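Local coordinates for protein hydrolase, putative (Plasmodium vivax, PDB 2B30) that is of unknown function but is probably a metal-dependent phosphatase of the Cof-like group in the HAD superfamily, at residues 50-58 against 82-90; 180-191 against 211-220. One frame throughout, in Å; residues are numbered along the deposited sequence.

Contact 1: 50-58 against 82-90; sequences NIDAIKEAI and ENLKKMNFY
Ile51, Ile54 and Ile58 of helix 48-60 pack on Met87 and Phe89 at the end of helix 81-87, within the Rossmann-like core of this HAD-family protein. The two short helical segments run in roughly the same direction, 36° apart, with axes 9.1 Å from each other. Ile51 turns its two branches to different partners. Its CG1 crosses the amide of Asn83, 3.5 Å from ND2, while CG2, anti to the backbone N, lies 3.6 Å from Lys86 CD and also reaches Met87 CG. The Met87 chain runs on extended through CG (chi2 -178°), and its sulfur SD rests 3.6 Å from Ile54 CG2. Beside this apolar strip, the Lys55 chain lies along Lys86 O and bends at chi4, so that NZ donates to that oxygen at 2.7 Å, in the carbonyl plane and on a lone pair. Lys86, extended, reaches back across to helix 48-60, where its NZ is 3.9 Å from Asp52 OD1, a long salt bridge. Asn88, with positive phi, closes helix 81-87 in a Schellman motif, in which Phe89 N bonds to Leu84 O at 3.1 Å. The chain then turns so that Phe89 CB meets Ile58 CD1, 3.7 Å away, and the ring packs on Val64 and Ile66 of strand 63-67. Such packing of neighbouring crossover helices beside the parallel part of the core sheet is characteristic of the HAD alpha/beta fold.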
# COMPACT_ATOMS: atom_id res chain seq x y z
N ASN A 50 -8.39 4.74 -28.47
CA ASN A 50 -8.36 5.05 -27.05
C ASN A 50 -9.02 6.40 -26.75
O ASN A 50 -9.78 6.52 -25.78
CB ASN A 50 -6.94 5.01 -26.51
CG ASN A 50 -6.38 3.59 -26.41
OD1 ASN A 50 -7.07 2.61 -26.68
ND2 ASN A 50 -5.12 3.50 -26.01
N ILE A 51 -8.76 7.39 -27.61
CA ILE A 51 -9.37 8.71 -27.48
C ILE A 51 -10.90 8.63 -27.55
O ILE A 51 -11.59 9.25 -26.74
CB ILE A 51 -8.81 9.71 -28.52
CG1 ILE A 51 -7.51 10.34 -28.02
CG2 ILE A 51 -9.77 10.85 -28.77
CD1 ILE A 51 -6.35 9.40 -27.95
N ASP A 52 -11.43 7.86 -28.49
CA ASP A 52 -12.89 7.65 -28.58
C ASP A 52 -13.42 6.92 -27.36
O ASP A 52 -14.51 7.20 -26.89
CB ASP A 52 -13.26 6.85 -29.84
CG ASP A 52 -12.99 7.61 -31.12
OD1 ASP A 52 -13.49 8.75 -31.26
OD2 ASP A 52 -12.26 7.07 -31.98
N ALA A 53 -12.64 5.96 -26.88
CA ALA A 53 -13.03 5.16 -25.72
C ALA A 53 -13.23 6.06 -24.52
O ALA A 53 -14.26 6.00 -23.85
CB ALA A 53 -11.98 4.11 -25.41
N ILE A 54 -12.25 6.92 -24.27
CA ILE A 54 -12.34 7.88 -23.20
C ILE A 54 -13.49 8.85 -23.48
O ILE A 54 -14.30 9.14 -22.59
CB ILE A 54 -11.01 8.62 -23.01
CG1 ILE A 54 -9.96 7.63 -22.48
CG2 ILE A 54 -11.19 9.79 -22.03
CD1 ILE A 54 -8.54 8.15 -22.56
N LYS A 55 -13.58 9.33 -24.73
CA LYS A 55 -14.67 10.22 -25.15
C LYS A 55 -16.00 9.64 -24.75
O LYS A 55 -16.81 10.33 -24.13
CB LYS A 55 -14.64 10.45 -26.66
CG LYS A 55 -15.63 11.48 -27.18
CD LYS A 55 -15.47 11.68 -28.69
CE LYS A 55 -16.53 12.61 -29.28
NZ LYS A 55 -16.19 14.06 -29.16
N GLU A 56 -16.22 8.38 -25.08
CA GLU A 56 -17.51 7.74 -24.81
C GLU A 56 -17.71 7.50 -23.31
O GLU A 56 -18.82 7.68 -22.80
CB GLU A 56 -17.63 6.43 -25.58
CG GLU A 56 -19.05 5.86 -25.63
CD GLU A 56 -19.16 4.61 -26.49
OE1 GLU A 56 -18.18 4.25 -27.17
OE2 GLU A 56 -20.24 3.97 -26.48
N ALA A 57 -16.63 7.14 -22.61
CA ALA A 57 -16.67 6.86 -21.16
C ALA A 57 -17.18 8.08 -20.39
O ALA A 57 -17.99 7.94 -19.48
CB ALA A 57 -15.29 6.45 -20.65
N ILE A 58 -16.71 9.26 -20.79
CA ILE A 58 -17.13 10.52 -20.18
C ILE A 58 -18.59 10.83 -20.52
O ILE A 58 -19.34 11.31 -19.67
CB ILE A 58 -16.23 11.68 -20.62
CG1 ILE A 58 -14.82 11.47 -20.07
CG2 ILE A 58 -16.77 13.01 -20.14
CD1 ILE A 58 -13.76 12.22 -20.78
N GLU A 82 -6.07 19.03 -29.34
CA GLU A 82 -7.20 18.57 -30.15
C GLU A 82 -7.90 17.36 -29.53
O GLU A 82 -9.14 17.31 -29.46
CB GLU A 82 -6.77 18.26 -31.59
CG GLU A 82 -7.95 17.87 -32.50
CD GLU A 82 -7.61 17.88 -33.98
OE1 GLU A 82 -6.57 17.31 -34.36
OE2 GLU A 82 -8.41 18.44 -34.76
N ASN A 83 -7.12 16.37 -29.10
CA ASN A 83 -7.65 15.20 -28.40
C ASN A 83 -8.39 15.55 -27.10
O ASN A 83 -9.42 14.94 -26.79
CB ASN A 83 -6.54 14.21 -28.08
CG ASN A 83 -6.15 13.36 -29.27
OD1 ASN A 83 -6.83 13.35 -30.29
ND2 ASN A 83 -5.08 12.60 -29.12
N LEU A 84 -7.86 16.52 -26.36
CA LEU A 84 -8.49 16.96 -25.12
C LEU A 84 -9.88 17.53 -25.40
O LEU A 84 -10.82 17.29 -24.64
CB LEU A 84 -7.61 18.01 -24.41
CG LEU A 84 -6.17 17.64 -24.02
CD1 LEU A 84 -5.57 18.73 -23.15
CD2 LEU A 84 -6.06 16.29 -23.30
N LYS A 85 -10.00 18.29 -26.49
CA LYS A 85 -11.30 18.82 -26.92
C LYS A 85 -12.21 17.68 -27.33
O LYS A 85 -13.36 17.61 -26.91
CB LYS A 85 -11.12 19.78 -28.10
CG LYS A 85 -10.61 21.18 -27.74
CD LYS A 85 -11.76 22.09 -27.31
CE LYS A 85 -11.41 23.57 -27.42
NZ LYS A 85 -12.59 24.42 -27.07
N LYS A 86 -11.67 16.77 -28.14
CA LYS A 86 -12.40 15.62 -28.64
C LYS A 86 -12.94 14.73 -27.51
O LYS A 86 -14.08 14.28 -27.56
CB LYS A 86 -11.49 14.81 -29.57
CG LYS A 86 -12.16 13.66 -30.32
CD LYS A 86 -11.17 13.03 -31.33
CE LYS A 86 -11.69 11.71 -31.91
NZ LYS A 86 -10.65 10.99 -32.71
N MET A 87 -12.12 14.48 -26.50
CA MET A 87 -12.54 13.66 -25.35
C MET A 87 -13.40 14.44 -24.36
O MET A 87 -14.23 13.85 -23.67
CB MET A 87 -11.33 13.15 -24.57
CG MET A 87 -10.44 12.21 -25.33
SD MET A 87 -9.09 11.64 -24.30
CE MET A 87 -8.14 13.14 -24.05
N ASN A 88 -13.18 15.76 -24.30
CA ASN A 88 -13.68 16.61 -23.23
C ASN A 88 -13.06 16.19 -21.89
O ASN A 88 -13.74 15.99 -20.89
CB ASN A 88 -15.21 16.60 -23.16
CG ASN A 88 -15.76 17.70 -22.28
OD1 ASN A 88 -15.08 18.69 -21.99
ND2 ASN A 88 -17.01 17.54 -21.84
N PHE A 89 -11.73 16.05 -21.91
CA PHE A 89 -10.95 15.61 -20.76
C PHE A 89 -9.64 16.41 -20.70
O PHE A 89 -8.98 16.58 -21.72
CB PHE A 89 -10.64 14.13 -20.89
CG PHE A 89 -9.97 13.55 -19.69
CD1 PHE A 89 -10.67 13.38 -18.51
CD2 PHE A 89 -8.63 13.20 -19.73
CE1 PHE A 89 -10.06 12.86 -17.38
CE2 PHE A 89 -8.00 12.67 -18.62
CZ PHE A 89 -8.71 12.50 -17.44
N TYR A 90 -9.29 16.88 -19.50
CA TYR A 90 -8.16 17.78 -19.31
C TYR A 90 -7.37 17.37 -18.07
O TYR A 90 -6.83 18.21 -17.34
CB TYR A 90 -8.66 19.24 -19.21
CG TYR A 90 -9.54 19.64 -20.39
CD1 TYR A 90 -9.00 20.25 -21.53
CD2 TYR A 90 -10.91 19.36 -20.38
CE1 TYR A 90 -9.81 20.57 -22.62
CE2 TYR A 90 -11.72 19.68 -21.47
CZ TYR A 90 -11.17 20.29 -22.57
OH TYR A 90 -11.99 20.60 -23.62

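Contact 2: 180-191 against 211-220; sequences NKLMIVLDPSES and TYNGHAEVTK
His215 and Leu186 carry the pairing of the two segments past the end of their strands. The ring nitrogen His215 ND1 accepts the backbone N-H of Leu186 at 3.0 Å, almost straight (177°) and close to the ring plane, which helps to fix how the imidazole is turned. Asn213 O sits over the centre of one ring face, Val185 CG1 runs alongside the ring, and Met183 CE approaches obliquely, 3.8 Å from His215 CB. Next along, Ala216 and Ile184 form a hydrogen-bonded antiparallel pair, with Ile184 N to Ala216 O at 2.7 Å and Ala216 N to Ile184 O at 3.1 Å. These are neighbouring inner strands of the six-stranded sheet of the cap domain, and the face bearing Leu182, Ile184, Ala216 and Val218 is covered by helix 117-129 through Leu182 and Ile184. Val218 repeats the paired bonding with Leu182; its N-H reaches Leu182 O at 2.8 Å, tilted 26° from the carbonyl plane, and the two CB atoms lie 4.2 Å apart. On the other face Lys181, bent at chi3 (80°) and again at chi4, brings NZ to the anti side of Glu217 OE2, 3.1 Å away and well out of the carboxylate plane, in a salt bridge. At the last residue of the type I turn from Thr211 to Gly214, Ser191 OG donates to Gly214 O.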
# COMPACT_ATOMS: atom_id res chain seq x y z
N ASN A 180 9.26 16.93 -6.16
CA ASN A 180 8.28 15.84 -6.11
C ASN A 180 8.88 14.54 -6.66
O ASN A 180 8.55 13.45 -6.18
CB ASN A 180 7.04 16.18 -6.92
CG ASN A 180 6.26 17.35 -6.35
OD1 ASN A 180 6.42 18.48 -6.80
ND2 ASN A 180 5.41 17.08 -5.37
N LYS A 181 9.75 14.68 -7.66
CA LYS A 181 10.35 13.52 -8.30
C LYS A 181 11.67 13.82 -9.00
O LYS A 181 11.82 14.86 -9.63
CB LYS A 181 9.37 12.93 -9.33
CG LYS A 181 9.92 11.75 -10.12
CD LYS A 181 8.82 11.09 -10.92
CE LYS A 181 8.51 11.85 -12.21
NZ LYS A 181 9.03 11.13 -13.38
N LEU A 182 12.62 12.90 -8.87
CA LEU A 182 13.81 12.89 -9.72
C LEU A 182 13.74 11.65 -10.61
O LEU A 182 13.68 10.52 -10.11
CB LEU A 182 15.11 12.85 -8.90
CG LEU A 182 15.33 13.86 -7.77
CD1 LEU A 182 16.78 13.81 -7.34
CD2 LEU A 182 14.99 15.26 -8.20
N MET A 183 13.72 11.86 -11.93
CA MET A 183 13.82 10.76 -12.88
C MET A 183 15.23 10.70 -13.40
O MET A 183 15.62 11.49 -14.25
CB MET A 183 12.86 10.93 -14.05
CG MET A 183 12.78 9.69 -14.93
SD MET A 183 12.53 10.11 -16.65
CE MET A 183 12.48 8.48 -17.39
N ILE A 184 16.01 9.75 -12.88
CA ILE A 184 17.40 9.58 -13.31
C ILE A 184 17.40 8.77 -14.62
O ILE A 184 17.07 7.59 -14.62
CB ILE A 184 18.26 8.89 -12.23
CG1 ILE A 184 18.14 9.64 -10.89
CG2 ILE A 184 19.72 8.85 -12.66
CD1 ILE A 184 18.95 9.00 -9.77
N VAL A 185 17.76 9.43 -15.71
CA VAL A 185 17.87 8.77 -17.01
C VAL A 185 19.15 7.94 -17.02
O VAL A 185 20.24 8.45 -16.75
CB VAL A 185 17.85 9.78 -18.17
CG1 VAL A 185 18.17 9.11 -19.48
CG2 VAL A 185 16.49 10.47 -18.25
N LEU A 186 19.01 6.66 -17.32
CA LEU A 186 20.09 5.70 -17.16
C LEU A 186 20.43 4.99 -18.46
O LEU A 186 19.57 4.74 -19.31
CB LEU A 186 19.74 4.69 -16.06
CG LEU A 186 20.49 4.79 -14.71
CD1 LEU A 186 20.89 6.20 -14.33
CD2 LEU A 186 19.66 4.16 -13.59
N ASP A 187 21.72 4.70 -18.61
CA ASP A 187 22.26 4.00 -19.75
C ASP A 187 21.97 2.52 -19.53
O ASP A 187 22.39 1.97 -18.50
CB ASP A 187 23.76 4.27 -19.81
CG ASP A 187 24.39 3.87 -21.13
OD1 ASP A 187 23.93 2.87 -21.74
OD2 ASP A 187 25.35 4.54 -21.54
N PRO A 188 21.27 1.85 -20.47
CA PRO A 188 20.85 0.46 -20.24
C PRO A 188 21.96 -0.48 -19.78
O PRO A 188 21.68 -1.59 -19.33
CB PRO A 188 20.28 0.03 -21.60
CG PRO A 188 20.72 1.08 -22.57
CD PRO A 188 20.83 2.33 -21.79
N SER A 189 23.22 -0.06 -19.90
CA SER A 189 24.34 -0.75 -19.25
C SER A 189 24.14 -0.72 -17.74
O SER A 189 23.91 -1.75 -17.11
CB SER A 189 25.67 -0.05 -19.55
OG SER A 189 25.95 -0.03 -20.93
N GLU A 190 24.18 0.49 -17.20
CA GLU A 190 24.40 0.72 -15.77
C GLU A 190 23.11 0.86 -14.96
O GLU A 190 23.14 1.37 -13.84
CB GLU A 190 25.31 1.95 -15.58
CG GLU A 190 24.94 3.17 -16.46
CD GLU A 190 25.42 4.51 -15.90
OE1 GLU A 190 26.46 4.54 -15.20
OE2 GLU A 190 24.75 5.54 -16.17
N SER A 191 21.97 0.40 -15.49
CA SER A 191 20.72 0.42 -14.73
C SER A 191 20.81 -0.45 -13.48
O SER A 191 20.80 0.06 -12.35
CB SER A 191 19.54 -0.05 -15.58
OG SER A 191 19.17 0.95 -16.49
N THR A 211 11.80 2.27 -14.42
CA THR A 211 10.98 2.45 -15.63
C THR A 211 11.14 1.22 -16.51
O THR A 211 12.07 0.43 -16.32
CB THR A 211 11.40 3.74 -16.41
OG1 THR A 211 11.25 4.88 -15.57
CG2 THR A 211 10.55 3.97 -17.66
N TYR A 212 10.21 1.05 -17.45
CA TYR A 212 10.32 0.02 -18.48
C TYR A 212 11.66 0.03 -19.24
O TYR A 212 12.12 -1.02 -19.68
CB TYR A 212 9.16 0.14 -19.48
CG TYR A 212 9.24 -0.85 -20.62
CD1 TYR A 212 8.95 -2.20 -20.41
CD2 TYR A 212 9.63 -0.44 -21.89
CE1 TYR A 212 9.02 -3.11 -21.45
CE2 TYR A 212 9.71 -1.34 -22.93
CZ TYR A 212 9.41 -2.68 -22.71
OH TYR A 212 9.49 -3.56 -23.75
N ASN A 213 12.27 1.21 -19.39
CA ASN A 213 13.58 1.36 -20.04
C ASN A 213 14.76 1.41 -19.06
O ASN A 213 15.86 1.87 -19.41
CB ASN A 213 13.58 2.62 -20.91
CG ASN A 213 12.81 2.45 -22.20
OD1 ASN A 213 12.08 1.47 -22.39
ND2 ASN A 213 12.96 3.41 -23.12
N GLY A 214 14.54 0.96 -17.82
CA GLY A 214 15.60 0.87 -16.81
C GLY A 214 16.05 2.19 -16.20
O GLY A 214 17.15 2.28 -15.66
N HIS A 215 15.19 3.21 -16.29
CA HIS A 215 15.45 4.51 -15.66
C HIS A 215 14.90 4.49 -14.23
O HIS A 215 14.01 3.68 -13.91
CB HIS A 215 14.80 5.65 -16.46
CG HIS A 215 15.12 5.62 -17.93
ND1 HIS A 215 16.39 5.80 -18.43
CD2 HIS A 215 14.31 5.44 -19.01
CE1 HIS A 215 16.36 5.72 -19.75
NE2 HIS A 215 15.11 5.51 -20.13
N ALA A 216 15.42 5.35 -13.36
CA ALA A 216 14.97 5.42 -11.96
C ALA A 216 14.03 6.59 -11.74
O ALA A 216 14.39 7.73 -11.99
CB ALA A 216 16.16 5.51 -11.01
N GLU A 217 12.81 6.31 -11.28
CA GLU A 217 11.88 7.35 -10.84
C GLU A 217 11.91 7.39 -9.32
O GLU A 217 11.54 6.41 -8.67
CB GLU A 217 10.46 7.05 -11.33
CG GLU A 217 10.19 7.49 -12.76
CD GLU A 217 8.72 7.32 -13.17
OE1 GLU A 217 8.07 6.31 -12.78
OE2 GLU A 217 8.22 8.21 -13.90
N VAL A 218 12.35 8.52 -8.77
CA VAL A 218 12.52 8.69 -7.31
C VAL A 218 11.45 9.61 -6.73
O VAL A 218 11.40 10.78 -7.07
CB VAL A 218 13.90 9.30 -7.02
CG1 VAL A 218 14.11 9.47 -5.52
CG2 VAL A 218 14.98 8.43 -7.61
N THR A 219 10.62 9.08 -5.84
CA THR A 219 9.58 9.87 -5.16
C THR A 219 9.65 9.69 -3.65
O THR A 219 10.42 8.86 -3.15
CB THR A 219 8.16 9.48 -5.63
OG1 THR A 219 8.04 8.06 -5.70
CG2 THR A 219 7.89 10.07 -7.01
N LYS A 220 8.86 10.48 -2.92
CA LYS A 220 8.78 10.39 -1.46
C LYS A 220 8.38 8.98 -1.00
O LYS A 220 7.64 8.28 -1.68
CB LYS A 220 7.75 11.41 -0.94
CG LYS A 220 7.73 11.61 0.58
CD LYS A 220 6.61 12.57 0.98
CE LYS A 220 6.80 13.16 2.37
NZ LYS A 220 5.84 14.27 2.60
O HOH W 1 7.59 13.34 -3.68

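Contact 1 closes along the chain before contact 2 opens, and the two lie on opposite sides of the chain's centre, their own centres 30 Å apart and their nearest atoms about 16 Å apart. They share no sheet. Contact 1 joins helices beside the eight-stranded sheet of the core, whose strand 29-33 ends at the calcium ligand Asp33, with Asp35 just after it, whereas contact 2 lies within the separate six-stranded sheet of the cap, inserted between core strands 109-112 and 243-247. Only contact 2 comes near the metal, with the Thr211 side chain about 8 Å from the calcium ion. This division is consistent with HAD relatives, in which the core carries the metal site and the cap helps to enclose it.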